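Local atomic coordinates of 3-ketosteroid-delta4-5alpha-dehydrogenase (PDB entry 4AT2), a protein that probably oxidises 3-ketosteroids with a bound FAD, introducing the delta4 double bond in the A ring of 5alpha-steroids during bacterial steroid catabolism. Residues A[133-138]-A[495-500]; A[142-147]-A[186-191]; A[300-305]-A[461-466]. One frame throughout, in Å; residues are numbered along the deposited sequence.

Interaction 1 (A[133-138]-A[495-500]); sequences VEHYNW and GSFYGR
The guanidinium of Arg-500 lies flat on the indole of Trp-138, centres 3.4 Å apart and planes only 8° from parallel. CZ sits over the five-membered ring as a cation-pi contact, while CD presses onto the six-membered ring, so the arginine follows the length of the indole. At its edge the guanidinium makes an end-on, two-nitrogen salt bridge with Glu-134: Arg-500 NH1 donates to the syn lone pair of Glu-134 OE1 at 2.8 Å, and Arg-500 NH2 reaches Glu-134 OE2 at 3.0 Å from a tilted approach. NH1 of Arg-500 also donates to His-135 ND1 (3.1 Å), nearly within both planes. With ND1 accepting, the other ring nitrogen donates: His-135 NE2 to Ser-496 OG is 2.8 Å, again in the ring plane, and bonds at both nitrogens probably fix the ring's rotation. Phe-497 CA lies over one face of that imidazole, and the Phe-497 ring forms a T-shaped (edge-to-face) pair with it, centroids 5.3 Å apart. A bend at chi3 (63°) swings the arginine head across to its partners. Glu-59 holds Arg-500 NE as a second acid, which would probably offset the positive charge inside the contact, and Ser-496 OG turns back to the carbonyls of Leu-492 and Gly-493, which probably share its one proton. The axes of the two segments cross at 91° and come within 10.9 Å. This fits an FAD-binding dinucleotide fold in which the last helix, 490-507, returns to pack near helix 51-62, the helix after the probable GxGxxG turn, and is tied here to helix 132-141.

Interaction 2 (A[142-147]-A[186-191]); sequences CGVPFK and HVPQMD
Pro-145 O takes the backbone N-H of Gln-189 at 2.8 Å, and the same oxygen receives a CA-H...O contact from Pro-188 CA at 3.1 Å. Apolar contacts adjoin this bond. Val-144 CG1 lies alongside Pro-188 CG (3.8 Å), the two side chains pointing the same way. The Phe-146 ring, starting away from the other segment, folds back beside its own backbone N (chi1 -62°) and brings CE2 to 4.0 Å from Pro-188 CD, while His-186 CB touches that same corner. Farther along, the amide of Gln-189 crosses the root of Lys-147, with Gln-189 CD 3.9 Å from Lys-147 CB. Two waters form the next shell. One donates to both Phe-146 O and Gln-189 OE1, joining backbone to side chain; the other accepts from Lys-147 N and donates to Val-187 O, joining backbone to backbone. Beyond them, Asp-161 receives Lys-147 NZ in a salt bridge and Gln-189 NE2 in a hydrogen bond, one carboxylate serving both segments. With an alanine in place of Gln-189, Asp-161 would probably lose its amide donor, the water at Phe-146 O one of its two partners, and the Lys-147 chain the amide lying across it. Gly-143 ends helix 132-141 in a Schellman motif and sends the chain into this loop. Met-203 of helix 202-214 flanks Pro-145, Leu-95 of helix 94-98 borders Phe-146 and His-186, and Ile-87 of strand 87-88 lies against Phe-146 and Pro-188.

Interaction 3 (A[300-305]-A[461-466]); sequences GADLAH and LHVSGE
The imidazole of His-462 presents one face to the carbonyl of Gly-300, whose oxygen stands about 3.5 Å above the ring plane and toward its rim. The ring is held in that attitude from its edge, where Ser-464 N donates to His-462 ND1 at 3.0 Å. CG of His-462 is anti to the backbone N (chi1 -167°), which turns the ring back toward Gly-300 although the CB bond starts away from it. Val-463 puts both methyls beside the Gly-300 oxygen and extends CG1 toward the carboxylate of Asp-302, 3.7 Å from OD1. The aspartate and valine side chains cross at about a right angle, so the touch is between one methyl and the side of the acid. The two carboxylate oxygens serve different groups: OD1 takes a weak bond from its own neighbour Leu-303 N, while OD2 accepts from a water that also donates to His-462 O. Beneath the side chains runs an antiparallel bridge. Val-463 N donates to Gly-300 O at 2.9 Å, and Asp-302 N to Leu-461 O at 2.8 Å. Between these bonds Ala-301 and His-462 form a non-hydrogen-bonded pair, each CA-H facing a carbonyl oxygen across the bridge. Gly-300 closes helix 291-297 with a Schellman motif; at its positive phi (92°) a CB would jam against the preceding carbonyl and run into His-462 NE2, so the position calls for glycine. His-462 opens the type I turn that leads to strand 467-468. Ala-301 packs on Ala-296 of that helix and on Leu-452 of strand 444-452, while His-462 and Val-463 meet Arg-28 and Gln-297 of the second subunit.

In the fold
Interactions 1 and 2 touch and are joined through helix 132-141, which carries one half of the first and runs into the loop of the second, where Tyr-136 packs against Phe-146 and His-186. Interaction 3 lies apart, its centre about 24 Å from that of interaction 1 and 36 Å from that of interaction 2, at the boundary with the second subunit. Interaction 1, a buried helix crossing, relies on charged and aromatic side chains. Interaction 2, only partly buried, mixes proline and phenylalanine packing with waters; interaction 3 is buried and chiefly backbone pairing. In interactions 1 and 2 the side chains of Ser-496 and Val-187 come to about 8 and 7 Å from the bound FAD, without belonging to the steroid pocket.

Interaction 1 (A[133-138]-A[495-500])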
ATOM      1  N   VAL A 133     -10.420  12.304  26.250  1.00 10.54           N
ATOM      2  CA  VAL A 133     -10.729  12.284  27.679  1.00 10.87           C
ATOM      3  C   VAL A 133     -12.228  12.081  27.918  1.00 11.33           C
ATOM      4  O   VAL A 133     -12.612  11.273  28.764  1.00 11.22           O
ATOM      5  CB  VAL A 133     -10.183  13.553  28.379  1.00 11.09           C
ATOM      6  CG1 VAL A 133     -10.640  13.643  29.840  1.00 11.29           C
ATOM      7  CG2 VAL A 133      -8.661  13.568  28.303  1.00 10.97           C
ATOM      8  N   GLU A 134     -13.073  12.778  27.148  1.00 11.77           N
ATOM      9  CA  GLU A 134     -14.527  12.586  27.246  1.00 12.21           C
ATOM     10  C   GLU A 134     -14.887  11.127  26.977  1.00 11.98           C
ATOM     11  O   GLU A 134     -15.746  10.550  27.656  1.00 12.10           O
ATOM     12  CB  GLU A 134     -15.278  13.519  26.278  1.00 13.02           C
ATOM     13  CG  GLU A 134     -16.811  13.517  26.437  1.00 14.03           C
ATOM     14  CD  GLU A 134     -17.506  12.328  25.780  1.00 14.52           C
ATOM     15  OE1 GLU A 134     -16.883  11.664  24.927  1.00 15.00           O
ATOM     16  OE2 GLU A 134     -18.685  12.050  26.113  1.00 15.52           O
ATOM     17  N   HIS A 135     -14.210  10.527  25.998  1.00 11.24           N
ATOM     18  CA  HIS A 135     -14.500   9.148  25.629  1.00 11.10           C
ATOM     19  C   HIS A 135     -14.085   8.168  26.705  1.00 11.04           C
ATOM     20  O   HIS A 135     -14.824   7.223  26.996  1.00 11.25           O
ATOM     21  CB  HIS A 135     -13.888   8.825  24.273  1.00 10.76           C
ATOM     22  CG  HIS A 135     -14.273   7.472  23.737  1.00 10.50           C
ATOM     23  ND1 HIS A 135     -15.557   7.105  23.545  1.00 10.56           N
ATOM     24  CD2 HIS A 135     -13.491   6.395  23.347  1.00 10.52           C
ATOM     25  CE1 HIS A 135     -15.594   5.843  23.069  1.00 10.45           C
ATOM     26  NE2 HIS A 135     -14.326   5.410  22.947  1.00 10.35           N
ATOM     27  N   TYR A 136     -12.933   8.404  27.337  1.00 10.98           N
ATOM     28  CA  TYR A 136     -12.508   7.572  28.471  1.00 11.10           C
ATOM     29  C   TYR A 136     -13.585   7.624  29.555  1.00 11.33           C
ATOM     30  O   TYR A 136     -13.989   6.598  30.081  1.00 11.29           O
ATOM     31  CB  TYR A 136     -11.171   8.050  29.054  1.00 11.05           C
ATOM     32  CG  TYR A 136     -10.786   7.300  30.320  1.00 11.25           C
ATOM     33  CD1 TYR A 136     -10.168   6.051  30.253  1.00 11.14           C
ATOM     34  CD2 TYR A 136     -11.075   7.830  31.580  1.00 11.56           C
ATOM     35  CE1 TYR A 136      -9.832   5.351  31.410  1.00 11.37           C
ATOM     36  CE2 TYR A 136     -10.748   7.138  32.742  1.00 11.78           C
ATOM     37  CZ  TYR A 136     -10.118   5.905  32.653  1.00 11.85           C
ATOM     38  OH  TYR A 136      -9.791   5.216  33.807  1.00 12.16           O
ATOM     39  N   ASN A 137     -14.017   8.836  29.889  1.00 11.59           N
ATOM     40  CA  ASN A 137     -15.037   9.047  30.908  1.00 12.25           C
ATOM     41  C   ASN A 137     -16.371   8.387  30.555  1.00 12.22           C
ATOM     42  O   ASN A 137     -17.056   7.850  31.417  1.00 12.57           O
ATOM     43  CB  ASN A 137     -15.209  10.547  31.166  1.00 12.73           C
ATOM     44  CG  ASN A 137     -13.991  11.162  31.827  1.00 13.15           C
ATOM     45  OD1 ASN A 137     -13.225  10.463  32.498  1.00 13.84           O
ATOM     46  ND2 ASN A 137     -13.795  12.467  31.634  1.00 13.23           N
ATOM     47  N   TRP A 138     -16.708   8.428  29.272  1.00 12.11           N
ATOM     48  CA  TRP A 138     -17.903   7.785  28.746  1.00 12.15           C
ATOM     49  C   TRP A 138     -17.851   6.289  28.951  1.00 12.05           C
ATOM     50  O   TRP A 138     -18.834   5.684  29.393  1.00 12.13           O
ATOM     51  CB  TRP A 138     -18.040   8.150  27.272  1.00 12.27           C
ATOM     52  CG  TRP A 138     -19.320   7.697  26.624  1.00 12.47           C
ATOM     53  CD1 TRP A 138     -20.507   8.416  26.484  1.00 12.86           C
ATOM     54  CD2 TRP A 138     -19.568   6.413  25.986  1.00 12.43           C
ATOM     55  NE1 TRP A 138     -21.444   7.677  25.817  1.00 12.92           N
ATOM     56  CE2 TRP A 138     -20.949   6.461  25.496  1.00 12.64           C
ATOM     57  CE3 TRP A 138     -18.813   5.262  25.775  1.00 12.40           C
ATOM     58  CZ2 TRP A 138     -21.521   5.393  24.820  1.00 12.78           C
ATOM     59  CZ3 TRP A 138     -19.409   4.184  25.097  1.00 12.68           C
ATOM     60  CH2 TRP A 138     -20.727   4.259  24.631  1.00 12.61           C
ATOM     61  N   GLY A 495     -12.883   2.229  17.036  1.00  8.73           N
ATOM     62  CA  GLY A 495     -14.134   1.483  16.861  1.00  8.63           C
ATOM     63  C   GLY A 495     -15.182   1.945  17.861  1.00  8.76           C
ATOM     64  O   GLY A 495     -16.335   2.194  17.502  1.00  8.79           O
ATOM     65  N   SER A 496     -14.787   2.087  19.126  1.00  8.70           N
ATOM     66  CA  SER A 496     -15.748   2.576  20.132  1.00  8.94           C
ATOM     67  C   SER A 496     -16.058   4.066  19.949  1.00  9.03           C
ATOM     68  O   SER A 496     -17.217   4.471  20.048  1.00  8.99           O
ATOM     69  CB  SER A 496     -15.270   2.289  21.556  1.00  9.04           C
ATOM     70  OG  SER A 496     -14.003   2.887  21.804  1.00  8.93           O
ATOM     71  N   PHE A 497     -15.033   4.869  19.658  1.00  8.87           N
ATOM     72  CA  PHE A 497     -15.214   6.319  19.512  1.00  8.99           C
ATOM     73  C   PHE A 497     -16.123   6.630  18.318  1.00  8.94           C
ATOM     74  O   PHE A 497     -17.099   7.397  18.435  1.00  9.27           O
ATOM     75  CB  PHE A 497     -13.836   6.988  19.329  1.00  9.04           C
ATOM     76  CG  PHE A 497     -13.867   8.494  19.353  1.00  9.28           C
ATOM     77  CD1 PHE A 497     -14.259   9.227  18.230  1.00  9.34           C
ATOM     78  CD2 PHE A 497     -13.446   9.185  20.488  1.00  9.60           C
ATOM     79  CE1 PHE A 497     -14.277  10.620  18.258  1.00  9.58           C
ATOM     80  CE2 PHE A 497     -13.446  10.576  20.517  1.00  9.95           C
ATOM     81  CZ  PHE A 497     -13.869  11.296  19.405  1.00 10.04           C
ATOM     82  N   TYR A 498     -15.798   6.049  17.165  1.00  8.71           N
ATOM     83  CA  TYR A 498     -16.582   6.306  15.938  1.00  8.76           C
ATOM     84  C   TYR A 498     -17.860   5.473  15.846  1.00  8.82           C
ATOM     85  O   TYR A 498     -18.796   5.855  15.140  1.00  8.96           O
ATOM     86  CB  TYR A 498     -15.706   6.285  14.664  1.00  8.55           C
ATOM     87  CG  TYR A 498     -14.808   7.499  14.701  1.00  8.71           C
ATOM     88  CD1 TYR A 498     -15.354   8.774  14.608  1.00  9.04           C
ATOM     89  CD2 TYR A 498     -13.441   7.376  14.942  1.00  8.62           C
ATOM     90  CE1 TYR A 498     -14.564   9.909  14.706  1.00  9.07           C
ATOM     91  CE2 TYR A 498     -12.637   8.497  15.050  1.00  8.87           C
ATOM     92  CZ  TYR A 498     -13.203   9.757  14.924  1.00  8.97           C
ATOM     93  OH  TYR A 498     -12.408  10.869  15.048  1.00  9.25           O
ATOM     94  N   GLY A 499     -17.912   4.379  16.604  1.00  8.72           N
ATOM     95  CA  GLY A 499     -19.172   3.651  16.829  1.00  8.87           C
ATOM     96  C   GLY A 499     -20.187   4.580  17.481  1.00  9.18           C
ATOM     97  O   GLY A 499     -21.311   4.713  17.000  1.00  9.20           O
ATOM     98  N   ARG A 500     -19.782   5.248  18.561  1.00  9.30           N
ATOM     99  CA  ARG A 500     -20.638   6.275  19.180  1.00  9.67           C
ATOM    100  C   ARG A 500     -21.162   7.283  18.157  1.00  9.71           C
ATOM    101  O   ARG A 500     -22.371   7.552  18.089  1.00  9.91           O
ATOM    102  CB  ARG A 500     -19.883   7.014  20.292  1.00  9.79           C
ATOM    103  CG  ARG A 500     -19.673   6.193  21.559  1.00 10.01           C
ATOM    104  CD  ARG A 500     -18.869   7.000  22.574  1.00 10.24           C
ATOM    105  NE  ARG A 500     -19.589   8.208  22.985  1.00 10.70           N
ATOM    106  CZ  ARG A 500     -19.027   9.248  23.597  1.00 10.95           C
ATOM    107  NH1 ARG A 500     -17.730   9.244  23.889  1.00 10.92           N
ATOM    108  NH2 ARG A 500     -19.772  10.295  23.922  1.00 11.44           N
TER

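Interaction 2 (A[142-147]-A[186-191])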
ATOM      1  N   CYS A 142     -20.183   3.832  31.475  1.00 14.73           N
ATOM      2  CA  CYS A 142     -20.876   2.627  31.018  1.00 14.92           C
ATOM      3  C   CYS A 142     -20.498   1.399  31.841  1.00 15.13           C
ATOM      4  O   CYS A 142     -21.055   0.321  31.638  1.00 15.56           O
ATOM      5  CB  CYS A 142     -20.587   2.354  29.540  1.00 14.92           C
ATOM      6  SG  CYS A 142     -21.418   3.471  28.385  1.00 15.64           S
ATOM      7  N   GLY A 143     -19.536   1.554  32.751  1.00 14.92           N
ATOM      8  CA  GLY A 143     -19.144   0.471  33.653  1.00 15.13           C
ATOM      9  C   GLY A 143     -17.865  -0.268  33.298  1.00 14.77           C
ATOM     10  O   GLY A 143     -17.570  -1.317  33.881  1.00 14.91           O
ATOM     11  N   VAL A 144     -17.094   0.266  32.351  1.00 14.18           N
ATOM     12  CA  VAL A 144     -15.799  -0.328  32.019  1.00 13.82           C
ATOM     13  C   VAL A 144     -14.821   0.036  33.132  1.00 14.09           C
ATOM     14  O   VAL A 144     -14.592   1.225  33.372  1.00 14.24           O
ATOM     15  CB  VAL A 144     -15.246   0.188  30.666  1.00 13.15           C
ATOM     16  CG1 VAL A 144     -13.901  -0.469  30.348  1.00 13.01           C
ATOM     17  CG2 VAL A 144     -16.238  -0.086  29.539  1.00 13.05           C
ATOM     18  N   PRO A 145     -14.241  -0.977  33.815  1.00 14.30           N
ATOM     19  CA  PRO A 145     -13.351  -0.684  34.936  1.00 14.57           C
ATOM     20  C   PRO A 145     -11.883  -0.559  34.507  1.00 14.40           C
ATOM     21  O   PRO A 145     -11.439  -1.274  33.611  1.00 14.34           O
ATOM     22  CB  PRO A 145     -13.533  -1.918  35.829  1.00 14.98           C
ATOM     23  CG  PRO A 145     -13.762  -3.040  34.861  1.00 14.71           C
ATOM     24  CD  PRO A 145     -14.422  -2.432  33.633  1.00 14.67           C
ATOM     25  N   PHE A 146     -11.150   0.357  35.126  1.00 14.40           N
ATOM     26  CA  PHE A 146      -9.713   0.487  34.876  1.00 14.50           C
ATOM     27  C   PHE A 146      -8.978   0.581  36.204  1.00 15.14           C
ATOM     28  O   PHE A 146      -9.374   1.348  37.095  1.00 15.77           O
ATOM     29  CB  PHE A 146      -9.373   1.726  34.034  1.00 13.92           C
ATOM     30  CG  PHE A 146      -9.975   1.731  32.656  1.00 13.50           C
ATOM     31  CD1 PHE A 146     -11.238   2.275  32.441  1.00 13.55           C
ATOM     32  CD2 PHE A 146      -9.264   1.238  31.563  1.00 13.01           C
ATOM     33  CE1 PHE A 146     -11.799   2.302  31.167  1.00 13.42           C
ATOM     34  CE2 PHE A 146      -9.818   1.268  30.287  1.00 12.90           C
ATOM     35  CZ  PHE A 146     -11.087   1.804  30.086  1.00 13.10           C
ATOM     36  N   LYS A 147      -7.911  -0.197  36.341  1.00 15.59           N
ATOM     37  CA  LYS A 147      -7.067  -0.093  37.521  1.00 16.52           C
ATOM     38  C   LYS A 147      -6.117   1.079  37.337  1.00 16.34           C
ATOM     39  O   LYS A 147      -5.463   1.190  36.299  1.00 15.78           O
ATOM     40  CB  LYS A 147      -6.270  -1.369  37.727  1.00 17.16           C
ATOM     41  CG  LYS A 147      -5.565  -1.404  39.068  1.00 18.31           C
ATOM     42  CD  LYS A 147      -4.878  -2.739  39.249  1.00 19.46           C
ATOM     43  CE  LYS A 147      -4.039  -2.748  40.516  1.00 21.49           C
ATOM     44  NZ  LYS A 147      -3.578  -4.139  40.781  1.00 22.53           N
ATOM     45  N   HIS A 186      -4.822   2.135  27.399  1.00  8.78           N
ATOM     46  CA  HIS A 186      -5.736   1.973  28.545  1.00  9.36           C
ATOM     47  C   HIS A 186      -6.362   0.612  28.483  1.00  9.72           C
ATOM     48  O   HIS A 186      -6.950   0.258  27.471  1.00  9.80           O
ATOM     49  CB  HIS A 186      -6.818   3.048  28.524  1.00  9.31           C
ATOM     50  CG  HIS A 186      -6.305   4.439  28.822  1.00  9.22           C
ATOM     51  ND1 HIS A 186      -5.404   5.076  28.037  1.00  9.05           N
ATOM     52  CD2 HIS A 186      -6.617   5.313  29.854  1.00  9.55           C
ATOM     53  CE1 HIS A 186      -5.166   6.298  28.551  1.00  9.20           C
ATOM     54  NE2 HIS A 186      -5.910   6.437  29.664  1.00  9.47           N
ATOM     55  N   VAL A 187      -6.244  -0.167  29.556  1.00 10.40           N
ATOM     56  CA  VAL A 187      -6.631  -1.587  29.505  1.00 11.13           C
ATOM     57  C   VAL A 187      -7.646  -1.872  30.602  1.00 11.82           C
ATOM     58  O   VAL A 187      -7.361  -1.638  31.772  1.00 11.99           O
ATOM     59  CB  VAL A 187      -5.395  -2.509  29.667  1.00 11.22           C
ATOM     60  CG1 VAL A 187      -5.767  -3.984  29.485  1.00 11.85           C
ATOM     61  CG2 VAL A 187      -4.312  -2.114  28.667  1.00 11.26           C
ATOM     62  N   PRO A 188      -8.841  -2.358  30.235  1.00 12.51           N
ATOM     63  CA  PRO A 188      -9.832  -2.631  31.277  1.00 13.49           C
ATOM     64  C   PRO A 188      -9.344  -3.660  32.297  1.00 14.92           C
ATOM     65  O   PRO A 188      -8.561  -4.550  31.965  1.00 14.59           O
ATOM     66  CB  PRO A 188     -11.030  -3.165  30.486  1.00 13.36           C
ATOM     67  CG  PRO A 188     -10.910  -2.488  29.164  1.00 12.92           C
ATOM     68  CD  PRO A 188      -9.434  -2.471  28.886  1.00 12.33           C
ATOM     69  N   GLN A 189      -9.818  -3.519  33.530  1.00 16.86           N
ATOM     70  CA  GLN A 189      -9.388  -4.362  34.636  1.00 19.36           C
ATOM     71  C   GLN A 189     -10.079  -5.714  34.542  1.00 21.25           C
ATOM     72  O   GLN A 189     -11.310  -5.796  34.527  1.00 21.80           O
ATOM     73  CB  GLN A 189      -9.704  -3.684  35.973  1.00 20.35           C
ATOM     74  CG  GLN A 189      -9.084  -4.368  37.187  1.00 21.43           C
ATOM     75  CD  GLN A 189      -9.392  -3.644  38.488  1.00 22.66           C
ATOM     76  OE1 GLN A 189     -10.258  -2.763  38.541  1.00 23.58           O
ATOM     77  NE2 GLN A 189      -8.675  -4.007  39.545  1.00 23.32           N
ATOM     78  N   MET A 190      -9.268  -6.763  34.478  1.00 23.70           N
ATOM     79  CA  MET A 190      -9.751  -8.122  34.313  1.00 26.90           C
ATOM     80  C   MET A 190      -8.690  -9.104  34.793  1.00 29.74           C
ATOM     81  O   MET A 190      -7.500  -8.910  34.539  1.00 30.19           O
ATOM     82  CB  MET A 190     -10.062  -8.374  32.840  1.00 26.91           C
ATOM     83  CG  MET A 190     -10.712  -9.709  32.546  1.00 27.83           C
ATOM     84  SD  MET A 190     -11.075  -9.826  30.789  1.00 27.88           S
ATOM     85  CE  MET A 190     -11.398 -11.588  30.648  1.00 27.53           C
ATOM     86  N   ASP A 191      -9.131 -10.147  35.495  1.00 33.34           N
ATOM     87  CA  ASP A 191      -8.243 -11.239  35.901  1.00 36.80           C
ATOM     88  C   ASP A 191      -8.286 -12.406  34.914  1.00 37.94           C
ATOM     89  O   ASP A 191      -9.318 -12.663  34.279  1.00 37.82           O
ATOM     90  CB  ASP A 191      -8.601 -11.728  37.305  1.00 39.32           C
ATOM     91  CG  ASP A 191      -8.329 -10.682  38.374  1.00 41.41           C
ATOM     92  OD1 ASP A 191      -7.223 -10.093  38.377  1.00 41.97           O
ATOM     93  OD2 ASP A 191      -9.225 -10.455  39.215  1.00 43.34           O
TER
HETATM   94  O   HOH W   1     -11.194  -0.045  39.259  1.00 39.88           O
HETATM   95  O   HOH W   2      -7.083  -2.196  34.477  1.00 13.90           O

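Interaction 3 (A[300-305]-A[461-466])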
ATOM      1  N   GLY A 300     -21.197   3.109  -4.613  1.00 10.03           N
ATOM      2  CA  GLY A 300     -20.255   4.186  -4.881  1.00  9.67           C
ATOM      3  C   GLY A 300     -19.455   4.669  -3.672  1.00  9.36           C
ATOM      4  O   GLY A 300     -18.785   5.691  -3.742  1.00  9.19           O
ATOM      5  N   ALA A 301     -19.498   3.938  -2.562  1.00  9.23           N
ATOM      6  CA  ALA A 301     -18.703   4.335  -1.399  1.00  9.13           C
ATOM      7  C   ALA A 301     -17.214   4.301  -1.697  1.00  9.33           C
ATOM      8  O   ALA A 301     -16.730   3.416  -2.407  1.00  9.53           O
ATOM      9  CB  ALA A 301     -19.004   3.449  -0.192  1.00  9.04           C
ATOM     10  N   ASP A 302     -16.513   5.266  -1.120  1.00  9.39           N
ATOM     11  CA  ASP A 302     -15.078   5.409  -1.294  1.00  9.82           C
ATOM     12  C   ASP A 302     -14.318   4.584  -0.247  1.00  9.74           C
ATOM     13  O   ASP A 302     -14.901   4.152   0.759  1.00  9.78           O
ATOM     14  CB  ASP A 302     -14.724   6.893  -1.181  1.00 10.19           C
ATOM     15  CG  ASP A 302     -13.432   7.258  -1.900  1.00 10.59           C
ATOM     16  OD1 ASP A 302     -12.814   6.382  -2.550  1.00 10.73           O
ATOM     17  OD2 ASP A 302     -13.044   8.447  -1.788  1.00 11.52           O
ATOM     18  N   LEU A 303     -13.028   4.366  -0.510  1.00  9.86           N
ATOM     19  CA  LEU A 303     -12.130   3.571   0.354  1.00  9.87           C
ATOM     20  C   LEU A 303     -10.909   4.395   0.671  1.00  9.65           C
ATOM     21  O   LEU A 303     -10.587   5.328  -0.062  1.00 10.13           O
ATOM     22  CB  LEU A 303     -11.624   2.329  -0.399  1.00 10.24           C
ATOM     23  CG  LEU A 303     -12.617   1.327  -0.996  1.00 10.67           C
ATOM     24  CD1 LEU A 303     -11.869   0.177  -1.659  1.00 10.67           C
ATOM     25  CD2 LEU A 303     -13.564   0.820   0.091  1.00 10.81           C
ATOM     26  N   ALA A 304     -10.197   4.028   1.733  1.00  9.30           N
ATOM     27  CA  ALA A 304      -8.896   4.627   2.001  1.00  9.25           C
ATOM     28  C   ALA A 304      -7.955   3.616   2.642  1.00  9.07           C
ATOM     29  O   ALA A 304      -8.389   2.725   3.386  1.00  8.70           O
ATOM     30  CB  ALA A 304      -9.036   5.859   2.880  1.00  9.35           C
ATOM     31  N   HIS A 305      -6.670   3.752   2.302  1.00  8.97           N
ATOM     32  CA  HIS A 305      -5.577   3.017   2.961  1.00  9.06           C
ATOM     33  C   HIS A 305      -5.780   1.533   2.985  1.00  9.05           C
ATOM     34  O   HIS A 305      -5.517   0.875   3.988  1.00  8.94           O
ATOM     35  CB  HIS A 305      -5.298   3.590   4.354  1.00  9.19           C
ATOM     36  CG  HIS A 305      -5.088   5.082   4.347  1.00  9.32           C
ATOM     37  ND1 HIS A 305      -4.025   5.660   3.735  1.00  9.46           N
ATOM     38  CD2 HIS A 305      -5.880   6.118   4.831  1.00  9.50           C
ATOM     39  CE1 HIS A 305      -4.120   6.994   3.853  1.00  9.47           C
ATOM     40  NE2 HIS A 305      -5.256   7.278   4.519  1.00  9.46           N
ATOM     41  N   LEU A 461     -18.765   7.907   3.050  1.00  9.92           N
ATOM     42  CA  LEU A 461     -18.622   8.851   1.943  1.00 10.41           C
ATOM     43  C   LEU A 461     -18.635   8.176   0.579  1.00 10.46           C
ATOM     44  O   LEU A 461     -17.933   7.181   0.343  1.00 10.18           O
ATOM     45  CB  LEU A 461     -17.346   9.689   2.103  1.00 10.79           C
ATOM     46  CG  LEU A 461     -17.340  10.672   3.283  1.00 11.23           C
ATOM     47  CD1 LEU A 461     -15.924  11.195   3.480  1.00 11.46           C
ATOM     48  CD2 LEU A 461     -18.311  11.827   3.065  1.00 11.86           C
ATOM     49  N   HIS A 462     -19.443   8.735  -0.312  1.00 10.61           N
ATOM     50  CA  HIS A 462     -19.423   8.411  -1.730  1.00 10.85           C
ATOM     51  C   HIS A 462     -18.163   8.966  -2.350  1.00 11.16           C
ATOM     52  O   HIS A 462     -17.534   9.885  -1.787  1.00 11.29           O
ATOM     53  CB  HIS A 462     -20.659   9.056  -2.367  1.00 10.84           C
ATOM     54  CG  HIS A 462     -20.983   8.576  -3.761  1.00 10.98           C
ATOM     55  ND1 HIS A 462     -20.484   9.167  -4.867  1.00 11.16           N
ATOM     56  CD2 HIS A 462     -21.832   7.574  -4.204  1.00 10.94           C
ATOM     57  CE1 HIS A 462     -20.973   8.555  -5.958  1.00 11.23           C
ATOM     58  NE2 HIS A 462     -21.807   7.592  -5.556  1.00 11.03           N
ATOM     59  N   VAL A 463     -17.763   8.423  -3.501  1.00 11.30           N
ATOM     60  CA  VAL A 463     -16.634   8.983  -4.268  1.00 11.91           C
ATOM     61  C   VAL A 463     -16.841  10.453  -4.678  1.00 12.59           C
ATOM     62  O   VAL A 463     -15.875  11.165  -4.988  1.00 13.20           O
ATOM     63  CB  VAL A 463     -16.220   8.122  -5.493  1.00 11.85           C
ATOM     64  CG1 VAL A 463     -15.586   6.813  -5.032  1.00 11.78           C
ATOM     65  CG2 VAL A 463     -17.401   7.861  -6.426  1.00 12.16           C
ATOM     66  N   SER A 464     -18.090  10.904  -4.663  1.00 13.13           N
ATOM     67  CA  SER A 464     -18.407  12.316  -4.892  1.00 13.89           C
ATOM     68  C   SER A 464     -17.927  13.214  -3.753  1.00 14.28           C
ATOM     69  O   SER A 464     -17.852  14.437  -3.918  1.00 15.20           O
ATOM     70  CB  SER A 464     -19.921  12.483  -5.016  1.00 14.03           C
ATOM     71  OG  SER A 464     -20.513  12.257  -3.751  1.00 14.21           O
ATOM     72  N   GLY A 465     -17.637  12.620  -2.596  1.00 14.11           N
ATOM     73  CA  GLY A 465     -17.268  13.382  -1.402  1.00 14.80           C
ATOM     74  C   GLY A 465     -18.457  13.711  -0.512  1.00 15.32           C
ATOM     75  O   GLY A 465     -18.291  14.341   0.531  1.00 15.78           O
ATOM     76  N   GLU A 466     -19.646  13.277  -0.922  1.00 15.67           N
ATOM     77  CA  GLU A 466     -20.877  13.479  -0.153  1.00 16.37           C
ATOM     78  C   GLU A 466     -21.268  12.206   0.594  1.00 14.93           C
ATOM     79  O   GLU A 466     -21.027  11.100   0.100  1.00 14.14           O
ATOM     80  CB  GLU A 466     -22.034  13.918  -1.060  1.00 18.89           C
ATOM     81  CG  GLU A 466     -21.816  15.234  -1.806  1.00 22.68           C
ATOM     82  CD  GLU A 466     -21.528  16.424  -0.896  1.00 25.98           C
ATOM     83  OE1 GLU A 466     -22.101  16.507   0.221  1.00 28.69           O
ATOM     84  OE2 GLU A 466     -20.713  17.288  -1.300  1.00 28.33           O
TER
HETATM   85  O   HOH W   3     -14.900  10.378  -0.864  1.00 13.45           O